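Local coordinates for D-3-phosphoglycerate dehydrogenase-related protein (Vibrio cholerae, PDB 4S1V) that probably catalyses the NAD-dependent oxidation of 3-phosphoglycerate or a related D-2-hydroxyacid, as a member of the D-isomer-specific 2-hydroxyacid dehydrogenase family, at residues Val13-His26 / Tyr297-Val309. Numbering follows the deposited sequence.
Sequences VVRGLNAFQCLQGH and YEIYFQAAFENVV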
ATOM      1  N   VAL C  13     -20.709 -21.999 -15.621  1.00 25.07           N
ATOM      2  CA  VAL C  13     -21.865 -21.182 -15.975  1.00 24.93           C
ATOM      3  C   VAL C  13     -22.592 -21.707 -17.213  1.00 25.28           C
ATOM      4  O   VAL C  13     -23.746 -21.358 -17.457  1.00 24.73           O
ATOM      5  CB  VAL C  13     -21.464 -19.705 -16.212  1.00 25.11           C
ATOM      6  CG1 VAL C  13     -21.183 -19.005 -14.889  1.00 24.30           C
ATOM      7  CG2 VAL C  13     -20.268 -19.607 -17.161  1.00 24.51           C
ATOM      8  N   VAL C  14     -21.907 -22.539 -17.996  1.00 26.62           N
ATOM      9  CA  VAL C  14     -22.478 -23.088 -19.231  1.00 26.94           C
ATOM     10  C   VAL C  14     -23.779 -23.860 -18.962  1.00 27.53           C
ATOM     11  O   VAL C  14     -24.751 -23.702 -19.705  1.00 27.27           O
ATOM     12  CB  VAL C  14     -21.436 -23.909 -20.032  1.00 26.49           C
ATOM     13  CG1 VAL C  14     -22.092 -24.718 -21.149  1.00 26.49           C
ATOM     14  CG2 VAL C  14     -20.370 -22.984 -20.602  1.00 25.22           C
ATOM     15  N   ARG C  15     -23.809 -24.637 -17.875  1.00 28.94           N
ATOM     16  CA  ARG C  15     -25.011 -25.391 -17.458  1.00 30.35           C
ATOM     17  C   ARG C  15     -26.240 -24.505 -17.365  1.00 29.83           C
ATOM     18  O   ARG C  15     -27.353 -24.960 -17.620  1.00 31.10           O
ATOM     19  CB  ARG C  15     -24.820 -26.054 -16.084  1.00 31.93           C
ATOM     20  CG  ARG C  15     -23.902 -27.260 -16.052  1.00 35.43           C
ATOM     21  CD  ARG C  15     -23.911 -27.972 -14.697  1.00 37.70           C
ATOM     22  NE  ARG C  15     -23.775 -27.082 -13.530  1.00 38.04           N
ATOM     23  CZ  ARG C  15     -23.524 -27.510 -12.287  1.00 39.58           C
ATOM     24  NH1 ARG C  15     -23.362 -28.805 -12.038  1.00 37.95           N
ATOM     25  NH2 ARG C  15     -23.428 -26.644 -11.283  1.00 39.45           N
ATOM     26  N   GLY C  16     -26.031 -23.247 -16.980  1.00 28.97           N
ATOM     27  CA  GLY C  16     -27.117 -22.306 -16.733  1.00 28.42           C
ATOM     28  C   GLY C  16     -27.596 -21.479 -17.913  1.00 28.47           C
ATOM     29  O   GLY C  16     -28.532 -20.687 -17.776  1.00 28.28           O
ATOM     30  N   LEU C  17     -26.961 -21.643 -19.072  1.00 28.71           N
ATOM     31  CA  LEU C  17     -27.339 -20.874 -20.264  1.00 28.96           C
ATOM     32  C   LEU C  17     -28.635 -21.404 -20.879  1.00 30.06           C
ATOM     33  O   LEU C  17     -28.946 -22.588 -20.737  1.00 29.84           O
ATOM     34  CB  LEU C  17     -26.226 -20.920 -21.312  1.00 27.58           C
ATOM     35  CG  LEU C  17     -24.815 -20.469 -20.923  1.00 26.38           C
ATOM     36  CD1 LEU C  17     -23.855 -20.734 -22.067  1.00 26.22           C
ATOM     37  CD2 LEU C  17     -24.788 -18.999 -20.524  1.00 26.57           C
ATOM     38  N   ASN C  18     -29.375 -20.528 -21.569  1.00 31.00           N
ATOM     39  CA  ASN C  18     -30.536 -20.936 -22.370  1.00 31.70           C
ATOM     40  C   ASN C  18     -30.157 -22.002 -23.376  1.00 32.06           C
ATOM     41  O   ASN C  18     -30.915 -22.943 -23.620  1.00 32.76           O
ATOM     42  CB  ASN C  18     -31.138 -19.750 -23.135  1.00 32.12           C
ATOM     43  CG  ASN C  18     -31.755 -18.715 -22.225  1.00 32.38           C
ATOM     44  OD1 ASN C  18     -32.180 -19.020 -21.114  1.00 32.56           O
ATOM     45  ND2 ASN C  18     -31.800 -17.477 -22.692  1.00 33.23           N
ATOM     46  N   ALA C  19     -28.973 -21.845 -23.957  1.00 31.82           N
ATOM     47  CA  ALA C  19     -28.485 -22.759 -24.977  1.00 31.28           C
ATOM     48  C   ALA C  19     -28.294 -24.196 -24.473  1.00 31.95           C
ATOM     49  O   ALA C  19     -28.330 -25.133 -25.266  1.00 31.77           O
ATOM     50  CB  ALA C  19     -27.201 -22.225 -25.586  1.00 29.74           C
ATOM     51  N   PHE C  20     -28.104 -24.365 -23.164  1.00 32.21           N
ATOM     52  CA  PHE C  20     -27.881 -25.690 -22.581  1.00 33.40           C
ATOM     53  C   PHE C  20     -29.069 -26.635 -22.764  1.00 36.09           C
ATOM     54  O   PHE C  20     -28.882 -27.846 -22.869  1.00 36.39           O
ATOM     55  CB  PHE C  20     -27.508 -25.589 -21.099  1.00 32.49           C
ATOM     56  CG  PHE C  20     -26.773 -26.795 -20.569  1.00 31.82           C
ATOM     57  CD1 PHE C  20     -25.410 -26.964 -20.814  1.00 31.46           C
ATOM     58  CD2 PHE C  20     -27.439 -27.756 -19.814  1.00 31.57           C
ATOM     59  CE1 PHE C  20     -24.730 -28.069 -20.322  1.00 31.93           C
ATOM     60  CE2 PHE C  20     -26.763 -28.864 -19.316  1.00 31.55           C
ATOM     61  CZ  PHE C  20     -25.409 -29.020 -19.567  1.00 32.28           C
ATOM     62  N   GLN C  21     -30.282 -26.083 -22.817  1.00 40.14           N
ATOM     63  CA  GLN C  21     -31.487 -26.895 -23.040  1.00 44.10           C
ATOM     64  C   GLN C  21     -31.502 -27.583 -24.400  1.00 42.95           C
ATOM     65  O   GLN C  21     -32.151 -28.617 -24.560  1.00 43.43           O
ATOM     66  CB  GLN C  21     -32.770 -26.079 -22.836  1.00 46.62           C
ATOM     67  CG  GLN C  21     -33.273 -26.084 -21.395  1.00 51.91           C
ATOM     68  CD  GLN C  21     -33.518 -27.489 -20.852  1.00 55.05           C
ATOM     69  OE1 GLN C  21     -34.231 -28.295 -21.459  1.00 54.59           O
ATOM     70  NE2 GLN C  21     -32.922 -27.786 -19.698  1.00 56.56           N
ATOM     71  N   CYS C  22     -30.774 -27.007 -25.357  1.00 42.76           N
ATOM     72  CA  CYS C  22     -30.577 -27.597 -26.682  1.00 43.37           C
ATOM     73  C   CYS C  22     -29.899 -28.970 -26.633  1.00 43.12           C
ATOM     74  O   CYS C  22     -29.877 -29.689 -27.634  1.00 42.71           O
ATOM     75  CB  CYS C  22     -29.754 -26.658 -27.576  1.00 43.48           C
ATOM     76  SG  CYS C  22     -30.527 -25.060 -27.926  1.00 49.32           S
ATOM     77  N   LEU C  23     -29.342 -29.325 -25.475  1.00 43.57           N
ATOM     78  CA  LEU C  23     -28.646 -30.607 -25.314  1.00 43.82           C
ATOM     79  C   LEU C  23     -29.451 -31.664 -24.545  1.00 44.95           C
ATOM     80  O   LEU C  23     -28.925 -32.729 -24.205  1.00 43.18           O
ATOM     81  CB  LEU C  23     -27.282 -30.400 -24.660  1.00 42.84           C
ATOM     82  CG  LEU C  23     -26.217 -29.611 -25.425  1.00 41.71           C
ATOM     83  CD1 LEU C  23     -24.953 -29.556 -24.580  1.00 41.31           C
ATOM     84  CD2 LEU C  23     -25.933 -30.215 -26.795  1.00 40.98           C
ATOM     85  N   GLN C  24     -30.719 -31.366 -24.280  1.00 45.41           N
ATOM     86  CA  GLN C  24     -31.623 -32.302 -23.616  1.00 49.27           C
ATOM     87  C   GLN C  24     -31.631 -33.652 -24.344  1.00 48.88           C
ATOM     88  O   GLN C  24     -31.587 -33.705 -25.575  1.00 48.37           O
ATOM     89  CB  GLN C  24     -33.030 -31.709 -23.561  1.00 51.80           C
ATOM     90  CG  GLN C  24     -33.964 -32.370 -22.559  1.00 54.66           C
ATOM     91  CD  GLN C  24     -35.430 -32.179 -22.909  1.00 56.48           C
ATOM     92  OE1 GLN C  24     -35.772 -31.548 -23.914  1.00 56.21           O
ATOM     93  NE2 GLN C  24     -36.308 -32.732 -22.079  1.00 57.85           N
ATOM     94  N   GLY C  25     -31.660 -34.741 -23.581  1.00 49.18           N
ATOM     95  CA  GLY C  25     -31.619 -36.085 -24.164  1.00 50.62           C
ATOM     96  C   GLY C  25     -30.236 -36.508 -24.645  1.00 51.42           C
ATOM     97  O   GLY C  25     -30.108 -37.430 -25.454  1.00 54.04           O
ATOM     98  N   HIS C  26     -29.205 -35.820 -24.162  1.00 48.04           N
ATOM     99  CA  HIS C  26     -27.820 -36.233 -24.370  1.00 45.92           C
ATOM    100  C   HIS C  26     -27.153 -36.369 -23.037  1.00 44.15           C
ATOM    101  O   HIS C  26     -27.624 -35.805 -22.046  1.00 43.48           O
ATOM    102  CB  HIS C  26     -27.057 -35.217 -25.216  1.00 43.88           C
ATOM    103  CG  HIS C  26     -27.399 -35.255 -26.686  1.00 43.51           C
ATOM    104  ND1 HIS C  26     -26.905 -36.189 -27.521  1.00 42.22           N
ATOM    105  CD2 HIS C  26     -28.197 -34.413 -27.463  1.00 41.67           C
ATOM    106  CE1 HIS C  26     -27.369 -35.965 -28.768  1.00 41.67           C
ATOM    107  NE2 HIS C  26     -28.158 -34.876 -28.729  1.00 41.70           N
ATOM    108  N   TYR C 297     -21.663 -15.793 -24.574  1.00 20.73           N
ATOM    109  CA  TYR C 297     -21.772 -17.229 -24.268  1.00 21.23           C
ATOM    110  C   TYR C 297     -23.043 -17.879 -24.826  1.00 21.44           C
ATOM    111  O   TYR C 297     -23.003 -19.034 -25.262  1.00 21.33           O
ATOM    112  CB  TYR C 297     -21.689 -17.483 -22.759  1.00 20.49           C
ATOM    113  CG  TYR C 297     -20.306 -17.858 -22.230  1.00 20.95           C
ATOM    114  CD1 TYR C 297     -19.144 -17.246 -22.723  1.00 21.20           C
ATOM    115  CD2 TYR C 297     -20.167 -18.805 -21.203  1.00 20.65           C
ATOM    116  CE1 TYR C 297     -17.885 -17.587 -22.229  1.00 21.53           C
ATOM    117  CE2 TYR C 297     -18.919 -19.142 -20.695  1.00 21.00           C
ATOM    118  CZ  TYR C 297     -17.778 -18.532 -21.207  1.00 21.29           C
ATOM    119  OH  TYR C 297     -16.531 -18.868 -20.708  1.00 21.71           O
ATOM    120  N   GLU C 298     -24.166 -17.158 -24.815  1.00 21.27           N
ATOM    121  CA  GLU C 298     -25.390 -17.724 -25.391  1.00 21.94           C
ATOM    122  C   GLU C 298     -25.199 -17.975 -26.891  1.00 22.88           C
ATOM    123  O   GLU C 298     -25.591 -19.034 -27.400  1.00 23.57           O
ATOM    124  CB  GLU C 298     -26.633 -16.863 -25.124  1.00 22.08           C
ATOM    125  CG  GLU C 298     -27.135 -16.846 -23.683  1.00 22.69           C
ATOM    126  CD  GLU C 298     -27.798 -18.139 -23.211  1.00 22.82           C
ATOM    127  OE1 GLU C 298     -27.841 -19.143 -23.953  1.00 22.10           O
ATOM    128  OE2 GLU C 298     -28.287 -18.146 -22.063  1.00 23.55           O
ATOM    129  N   ILE C 299     -24.570 -17.015 -27.576  1.00 22.71           N
ATOM    130  CA  ILE C 299     -24.278 -17.126 -29.007  1.00 22.80           C
ATOM    131  C   ILE C 299     -23.323 -18.294 -29.277  1.00 23.20           C
ATOM    132  O   ILE C 299     -23.605 -19.155 -30.117  1.00 22.98           O
ATOM    133  CB  ILE C 299     -23.715 -15.792 -29.564  1.00 22.91           C
ATOM    134  CG1 ILE C 299     -24.823 -14.726 -29.617  1.00 22.38           C
ATOM    135  CG2 ILE C 299     -23.073 -15.983 -30.932  1.00 22.50           C
ATOM    136  CD1 ILE C 299     -24.320 -13.308 -29.444  1.00 21.97           C
ATOM    137  N   TYR C 300     -22.203 -18.325 -28.555  1.00 23.11           N
ATOM    138  CA  TYR C 300     -21.201 -19.380 -28.723  1.00 23.98           C
ATOM    139  C   TYR C 300     -21.791 -20.774 -28.604  1.00 23.89           C
ATOM    140  O   TYR C 300     -21.563 -21.638 -29.451  1.00 23.52           O
ATOM    141  CB  TYR C 300     -20.080 -19.250 -27.691  1.00 23.42           C
ATOM    142  CG  TYR C 300     -19.037 -18.225 -28.030  1.00 24.26           C
ATOM    143  CD1 TYR C 300     -18.533 -18.105 -29.329  1.00 24.90           C
ATOM    144  CD2 TYR C 300     -18.529 -17.394 -27.049  1.00 25.30           C
ATOM    145  CE1 TYR C 300     -17.565 -17.161 -29.632  1.00 25.68           C
ATOM    146  CE2 TYR C 300     -17.557 -16.452 -27.342  1.00 26.26           C
ATOM    147  CZ  TYR C 300     -17.082 -16.336 -28.628  1.00 25.45           C
ATOM    148  OH  TYR C 300     -16.116 -15.398 -28.889  1.00 26.26           O
ATOM    149  N   PHE C 301     -22.542 -20.981 -27.535  1.00 23.41           N
ATOM    150  CA  PHE C 301     -23.015 -22.303 -27.220  1.00 24.27           C
ATOM    151  C   PHE C 301     -24.275 -22.688 -27.997  1.00 24.47           C
ATOM    152  O   PHE C 301     -24.445 -23.856 -28.321  1.00 25.43           O
ATOM    153  CB  PHE C 301     -23.112 -22.486 -25.701  1.00 23.73           C
ATOM    154  CG  PHE C 301     -21.763 -22.456 -25.023  1.00 23.80           C
ATOM    155  CD1 PHE C 301     -20.953 -23.594 -24.999  1.00 23.64           C
ATOM    156  CD2 PHE C 301     -21.273 -21.282 -24.464  1.00 23.95           C
ATOM    157  CE1 PHE C 301     -19.703 -23.569 -24.397  1.00 23.09           C
ATOM    158  CE2 PHE C 301     -20.018 -21.248 -23.859  1.00 23.73           C
ATOM    159  CZ  PHE C 301     -19.231 -22.395 -23.831  1.00 23.64           C
ATOM    160  N   GLN C 302     -25.123 -21.720 -28.354  1.00 24.66           N
ATOM    161  CA  GLN C 302     -26.276 -22.048 -29.202  1.00 24.54           C
ATOM    162  C   GLN C 302     -25.803 -22.628 -30.528  1.00 23.88           C
ATOM    163  O   GLN C 302     -26.347 -23.621 -30.998  1.00 24.06           O
ATOM    164  CB  GLN C 302     -27.237 -20.861 -29.396  1.00 25.04           C
ATOM    165  CG  GLN C 302     -26.738 -19.738 -30.302  1.00 25.10           C
ATOM    166  CD  GLN C 302     -27.583 -18.472 -30.212  1.00 25.19           C
ATOM    167  OE1 GLN C 302     -28.179 -18.170 -29.169  1.00 24.11           O
ATOM    168  NE2 GLN C 302     -27.623 -17.713 -31.310  1.00 24.29           N
ATOM    169  N   ALA C 303     -24.754 -22.037 -31.090  1.00 24.08           N
ATOM    170  CA  ALA C 303     -24.216 -22.464 -32.380  1.00 24.56           C
ATOM    171  C   ALA C 303     -23.409 -23.760 -32.253  1.00 25.46           C
ATOM    172  O   ALA C 303     -23.548 -24.664 -33.082  1.00 24.90           O
ATOM    173  CB  ALA C 303     -23.376 -21.363 -33.001  1.00 23.66           C
ATOM    174  N   ALA C 304     -22.593 -23.852 -31.203  1.00 26.25           N
ATOM    175  CA  ALA C 304     -21.832 -25.069 -30.920  1.00 26.64           C
ATOM    176  C   ALA C 304     -22.755 -26.260 -30.652  1.00 27.19           C
ATOM    177  O   ALA C 304     -22.520 -27.352 -31.171  1.00 26.89           O
ATOM    178  CB  ALA C 304     -20.868 -24.853 -29.759  1.00 25.89           C
ATOM    179  N   PHE C 305     -23.806 -26.043 -29.859  1.00 27.26           N
ATOM    180  CA  PHE C 305     -24.762 -27.116 -29.549  1.00 28.07           C
ATOM    181  C   PHE C 305     -25.640 -27.471 -30.745  1.00 28.77           C
ATOM    182  O   PHE C 305     -26.105 -28.608 -30.869  1.00 29.15           O
ATOM    183  CB  PHE C 305     -25.638 -26.756 -28.341  1.00 27.49           C
ATOM    184  CG  PHE C 305     -24.869 -26.537 -27.068  1.00 27.58           C
ATOM    185  CD1 PHE C 305     -23.551 -26.982 -26.934  1.00 26.84           C
ATOM    186  CD2 PHE C 305     -25.472 -25.908 -25.983  1.00 27.04           C
ATOM    187  CE1 PHE C 305     -22.852 -26.784 -25.756  1.00 26.12           C
ATOM    188  CE2 PHE C 305     -24.779 -25.720 -24.797  1.00 26.07           C
ATOM    189  CZ  PHE C 305     -23.470 -26.154 -24.685  1.00 26.21           C
ATOM    190  N   GLU C 306     -25.865 -26.486 -31.616  1.00 29.03           N
ATOM    191  CA  GLU C 306     -26.594 -26.678 -32.869  1.00 29.69           C
ATOM    192  C   GLU C 306     -25.824 -27.644 -33.767  1.00 29.68           C
ATOM    193  O   GLU C 306     -26.411 -28.531 -34.389  1.00 30.23           O
ATOM    194  CB  GLU C 306     -26.806 -25.325 -33.575  1.00 29.36           C
ATOM    195  CG  GLU C 306     -27.332 -25.385 -35.001  1.00 30.44           C
ATOM    196  CD  GLU C 306     -27.007 -24.136 -35.810  1.00 31.84           C
ATOM    197  OE1 GLU C 306     -26.853 -23.040 -35.228  1.00 30.78           O
ATOM    198  OE2 GLU C 306     -26.895 -24.250 -37.049  1.00 33.91           O
ATOM    199  N   ASN C 307     -24.505 -27.476 -33.819  1.00 29.48           N
ATOM    200  CA  ASN C 307     -23.657 -28.346 -34.629  1.00 28.82           C
ATOM    201  C   ASN C 307     -23.556 -29.762 -34.058  1.00 28.64           C
ATOM    202  O   ASN C 307     -23.461 -30.735 -34.805  1.00 27.33           O
ATOM    203  CB  ASN C 307     -22.282 -27.716 -34.826  1.00 29.12           C
ATOM    204  CG  ASN C 307     -22.308 -26.568 -35.819  1.00 28.76           C
ATOM    205  OD1 ASN C 307     -23.142 -26.536 -36.730  1.00 28.39           O
ATOM    206  ND2 ASN C 307     -21.390 -25.625 -35.656  1.00 27.78           N
ATOM    207  N   VAL C 308     -23.602 -29.864 -32.734  1.00 29.18           N
ATOM    208  CA  VAL C 308     -23.657 -31.151 -32.057  1.00 32.22           C
ATOM    209  C   VAL C 308     -24.899 -31.932 -32.501  1.00 33.50           C
ATOM    210  O   VAL C 308     -24.785 -33.092 -32.906  1.00 36.23           O
ATOM    211  CB  VAL C 308     -23.613 -30.994 -30.515  1.00 31.37           C
ATOM    212  CG1 VAL C 308     -23.974 -32.301 -29.825  1.00 31.77           C
ATOM    213  CG2 VAL C 308     -22.230 -30.533 -30.068  1.00 30.90           C
ATOM    214  N   VAL C 309     -26.067 -31.293 -32.445  1.00 34.54           N
ATOM    215  CA  VAL C 309     -27.332 -31.952 -32.824  1.00 36.34           C
ATOM    216  C   VAL C 309     -27.474 -32.185 -34.339  1.00 36.89           C
ATOM    217  O   VAL C 309     -28.173 -33.113 -34.768  1.00 37.49           O
ATOM    218  CB  VAL C 309     -28.583 -31.252 -32.226  1.00 36.24           C
ATOM    219  CG1 VAL C 309     -28.511 -31.235 -30.705  1.00 36.08           C
ATOM    220  CG2 VAL C 309     -28.756 -29.843 -32.771  1.00 36.87           C
TER
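With CG anti to its carbonyl carbon, E298 bends once, at chi2 (-72°), which brings the carboxylate from the side of helix 294-312 to the N18 and A19 amides. There it accepts a bidentate pair of hydrogen bonds, one amide to each carboxylate oxygen: N18 N gives to E298 OE2 at 2.7 Å and A19 N to E298 OE1 at 2.9 Å, both on syn lone pairs and moderately bent (155° and 149°). K294, one helical turn earlier, forms a salt bridge with the same OE2.

Further along the helix, toward F305 and V309, the contact is largely apolar. L23 CD1 sits over the centre of one face of the F305 ring, 3.5 Å from its centroid, while F301 CB lies on the opposite face; V14 CG1 and A19 O meet the edge of that ring. V14 CG2 makes a CH-pi contact over one face of F301, offset toward the rim near CZ (3.5 Å), and L17 CD1 approaches the same ring at CD2 (3.6 Å). A19 CB fits against the helix backbone, 3.5 Å from Q302 N.

F305 and V308 continue onto strand 3-6: the final helix returns to the N-terminal domain, as in D-2-hydroxyacid dehydrogenases, where this lobe probably binds substrate. Two successive amides held by one carboxylate tie the loop at N18-A19 to the helix, and the neighbouring lysine would favour an ionised E298.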